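MgGH51 (Meripilus giganteus, PDB 6ZPV) hydrolyses terminal alpha-L-arabinofuranosides as a fungal GH51 glycosidase, probably releasing arabinose side chains from plant cell-wall polysaccharides. Local coordinates at residues G235-T238 against A239-W242. Residues are numbered along the deposited sequence; the frame is centred on the assembly and turned at random.
Sequences GQTT and ATRW. With NAG (2-acetamido-2-deoxy-beta-D-glucopyranose), chain D; SO4 (sulfate ion), chain Q.
The methyl group of A239 lies 4.0 Å from T237 OG1, in the middle of a 3-10 turn that T237 opens and T240 closes, and that brings R241 CA back to 3.9 Å from G235 CA. At T240 the backbone N donates to T237 O (3.1 Å), approaching well above the carbonyl plane. The T240 hydroxyl is set between its own backbone N and carbonyl carbon (chi1 56°), which directs OG1 toward Q236 and T237; there it shares a 2.9 Å hydrogen bond with T237 OG1 and accepts a weak one from Q236 N. R241 then grips the O of T238, whose N and OG1 bind a sulfate probably from the crystallisation liquor, weakly through its backbone N at 3.3 Å and more firmly through NH1 at 2.9 Å. The side chain, extended from CG to NE, runs alongside that of T238, and T238 O lies almost exactly in the guanidinium plane, though NH1 stands 50° out of the carbonyl plane. NH2 reaches N-acetylglucosamine O7 (3.0 Å) and also Q311, while W290 makes a cation-pi contact with the same arginine. The short 3-10 turn, in the loop following barrel strand 224-227, thus presents R241 to a surface glycan, probably linked to N245 of an Asn-Ala-Thr sequon.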
ATOM      1  N   GLY A 235      11.883  10.111  -5.840  1.00 11.74           N
ATOM      2  CA  GLY A 235      13.042   9.831  -6.699  1.00 13.14           C
ATOM      3  C   GLY A 235      14.347  10.063  -6.010  1.00 11.85           C
ATOM      4  O   GLY A 235      14.407  10.710  -4.962  1.00 11.44           O
ATOM      5  N   GLN A 236      15.406   9.569  -6.630  1.00 12.23           N
ATOM      6  CA  GLN A 236      16.784   9.862  -6.204  1.00 12.47           C
ATOM      7  C   GLN A 236      17.281  11.198  -6.803  1.00 12.63           C
ATOM      8  O   GLN A 236      18.188  11.811  -6.238  1.00 14.40           O
ATOM      9  CB  GLN A 236      17.675   8.690  -6.588  1.00 13.01           C
ATOM     10  CG  GLN A 236      19.077   8.817  -6.114  1.00 16.16           C
ATOM     11  CD  GLN A 236      19.228   8.859  -4.598  1.00 17.76           C
ATOM     12  OE1 GLN A 236      18.440   8.248  -3.827  1.00 20.09           O
ATOM     13  NE2 GLN A 236      20.214   9.622  -4.148  1.00 19.25           N
ATOM     14  N   THR A 237      16.735  11.534  -7.951  1.00 12.47           N
ATOM     15  CA  THR A 237      17.059  12.728  -8.750  1.00 12.61           C
ATOM     16  C   THR A 237      15.765  13.250  -9.326  1.00 11.86           C
ATOM     17  O   THR A 237      14.739  12.550  -9.338  1.00 12.43           O
ATOM     18  CB  THR A 237      18.010  12.338  -9.902  1.00 12.64           C
ATOM     19  OG1 THR A 237      17.316  11.395 -10.718  1.00 12.76           O
ATOM     20  CG2 THR A 237      19.357  11.843  -9.393  1.00 13.43           C
ATOM     21  N   THR A 238      15.791  14.459  -9.875  1.00 12.22           N
ATOM     22  CA  THR A 238      14.595  15.014 -10.545  1.00 12.73           C
ATOM     23  C   THR A 238      14.112  14.009 -11.579  1.00 11.96           C
ATOM     24  O   THR A 238      12.883  13.749 -11.706  1.00 12.39           O
ATOM     25  CB  THR A 238      14.913  16.374 -11.146  1.00 13.43           C
ATOM     26  OG1 THR A 238      15.330  17.254 -10.085  1.00 14.41           O
ATOM     27  CG2 THR A 238      13.736  16.949 -11.878  1.00 13.26           C
ATOM     28  N   ALA A 239      15.019  13.436 -12.373  1.00 12.26           N
ATOM     29  CA  ALA A 239      14.622  12.556 -13.473  1.00 12.43           C
ATOM     30  C   ALA A 239      13.980  11.235 -13.050  1.00 12.34           C
ATOM     31  O   ALA A 239      13.258  10.650 -13.877  1.00 13.40           O
ATOM     32  CB  ALA A 239      15.824  12.238 -14.351  1.00 13.67           C
ATOM     33  N   THR A 240      14.187  10.825 -11.829  1.00 11.88           N
ATOM     34  CA  THR A 240      13.667   9.558 -11.322  1.00 12.01           C
ATOM     35  C   THR A 240      12.464   9.723 -10.381  1.00 11.04           C
ATOM     36  O   THR A 240      12.019   8.715  -9.811  1.00 11.85           O
ATOM     37  CB  THR A 240      14.752   8.677 -10.715  1.00 12.13           C
ATOM     38  OG1 THR A 240      15.435   9.408  -9.683  1.00 13.05           O
ATOM     39  CG2 THR A 240      15.733   8.155 -11.769  1.00 13.21           C
ATOM     40  N   ARG A 241      11.919  10.925 -10.284  1.00 11.29           N
ATOM     41  CA  ARG A 241      10.722  11.167  -9.475  1.00 11.41           C
ATOM     42  C   ARG A 241       9.512  10.384 -10.031  1.00 10.70           C
ATOM     43  O   ARG A 241       9.458  10.012 -11.197  1.00 11.25           O
ATOM     44  CB  ARG A 241      10.421  12.665  -9.502  1.00 10.93           C
ATOM     45  CG  ARG A 241       9.845  13.174 -10.828  1.00 11.12           C
ATOM     46  CD  ARG A 241       9.821  14.702 -10.869  1.00 11.58           C
ATOM     47  NE  ARG A 241       9.153  15.239 -12.038  1.00 11.61           N
ATOM     48  CZ  ARG A 241       9.654  15.319 -13.267  1.00 11.48           C
ATOM     49  NH1 ARG A 241      10.900  14.908 -13.502  1.00 11.90           N
ATOM     50  NH2 ARG A 241       8.896  15.753 -14.263  1.00 12.10           N
ATOM     51  N   TRP A 242       8.519  10.196  -9.163  1.00 10.52           N
ATOM     52  CA  TRP A 242       7.234   9.648  -9.648  1.00 10.45           C
ATOM     53  C   TRP A 242       6.580  10.727 -10.533  1.00 10.16           C
ATOM     54  O   TRP A 242       6.539  11.892 -10.136  1.00 11.08           O
ATOM     55  CB  TRP A 242       6.395   9.262  -8.442  1.00 10.49           C
ATOM     56  CG  TRP A 242       5.081   8.603  -8.763  1.00 10.21           C
ATOM     57  CD1 TRP A 242       4.852   7.272  -8.905  1.00 10.44           C
ATOM     58  CD2 TRP A 242       3.811   9.245  -8.980  1.00  9.88           C
ATOM     59  NE1 TRP A 242       3.550   7.028  -9.194  1.00 10.52           N
ATOM     60  CE2 TRP A 242       2.873   8.205  -9.226  1.00 10.08           C
ATOM     61  CE3 TRP A 242       3.352  10.557  -8.908  1.00 10.64           C
ATOM     62  CZ2 TRP A 242       1.516   8.490  -9.434  1.00 11.16           C
ATOM     63  CZ3 TRP A 242       2.011  10.811  -9.115  1.00 11.23           C
ATOM     64  CH2 TRP A 242       1.097   9.792  -9.357  1.00 11.34           C
TER
HETATM   65  C1  NAG D   2       8.187  16.923 -20.189  1.00 14.94           C
HETATM   66  C2  NAG D   2       9.249  17.843 -19.642  1.00 17.31           C
HETATM   67  C3  NAG D   2       9.550  18.938 -20.719  1.00 18.79           C
HETATM   68  C4  NAG D   2       9.757  18.309 -22.077  1.00 18.97           C
HETATM   69  C5  NAG D   2       8.730  17.288 -22.486  1.00 18.14           C
HETATM   70  C6  NAG D   2       9.024  16.520 -23.797  1.00 24.98           C
HETATM   71  C7  NAG D   2       8.950  18.099 -17.190  1.00 18.53           C
HETATM   72  C8  NAG D   2       8.288  18.831 -16.088  1.00 20.30           C
HETATM   73  N2  NAG D   2       8.744  18.508 -18.458  1.00 16.74           N
HETATM   74  O3  NAG D   2      10.599  19.728 -20.270  1.00 20.55           O
HETATM   75  O4  NAG D   2       9.748  19.368 -23.082  1.00 22.13           O
HETATM   76  O5  NAG D   2       8.619  16.342 -21.405  1.00 17.80           O
HETATM   77  O6  NAG D   2      10.258  15.738 -23.496  1.00 30.64           O
HETATM   78  O7  NAG D   2       9.542  17.078 -16.855  1.00 19.69           O
HETATM   79  S   SO4 Q 727      18.869  16.986 -10.543  0.44 17.17           S
HETATM   80  O1  SO4 Q 727      19.247  16.425 -11.833  0.70 22.41           O
HETATM   81  O2  SO4 Q 727      17.797  18.081 -10.818  0.70 18.08           O
HETATM   82  O3  SO4 Q 727      20.023  17.637  -9.923  0.70 25.06           O
HETATM   83  O4  SO4 Q 727      18.411  15.862  -9.783  0.70 16.30           O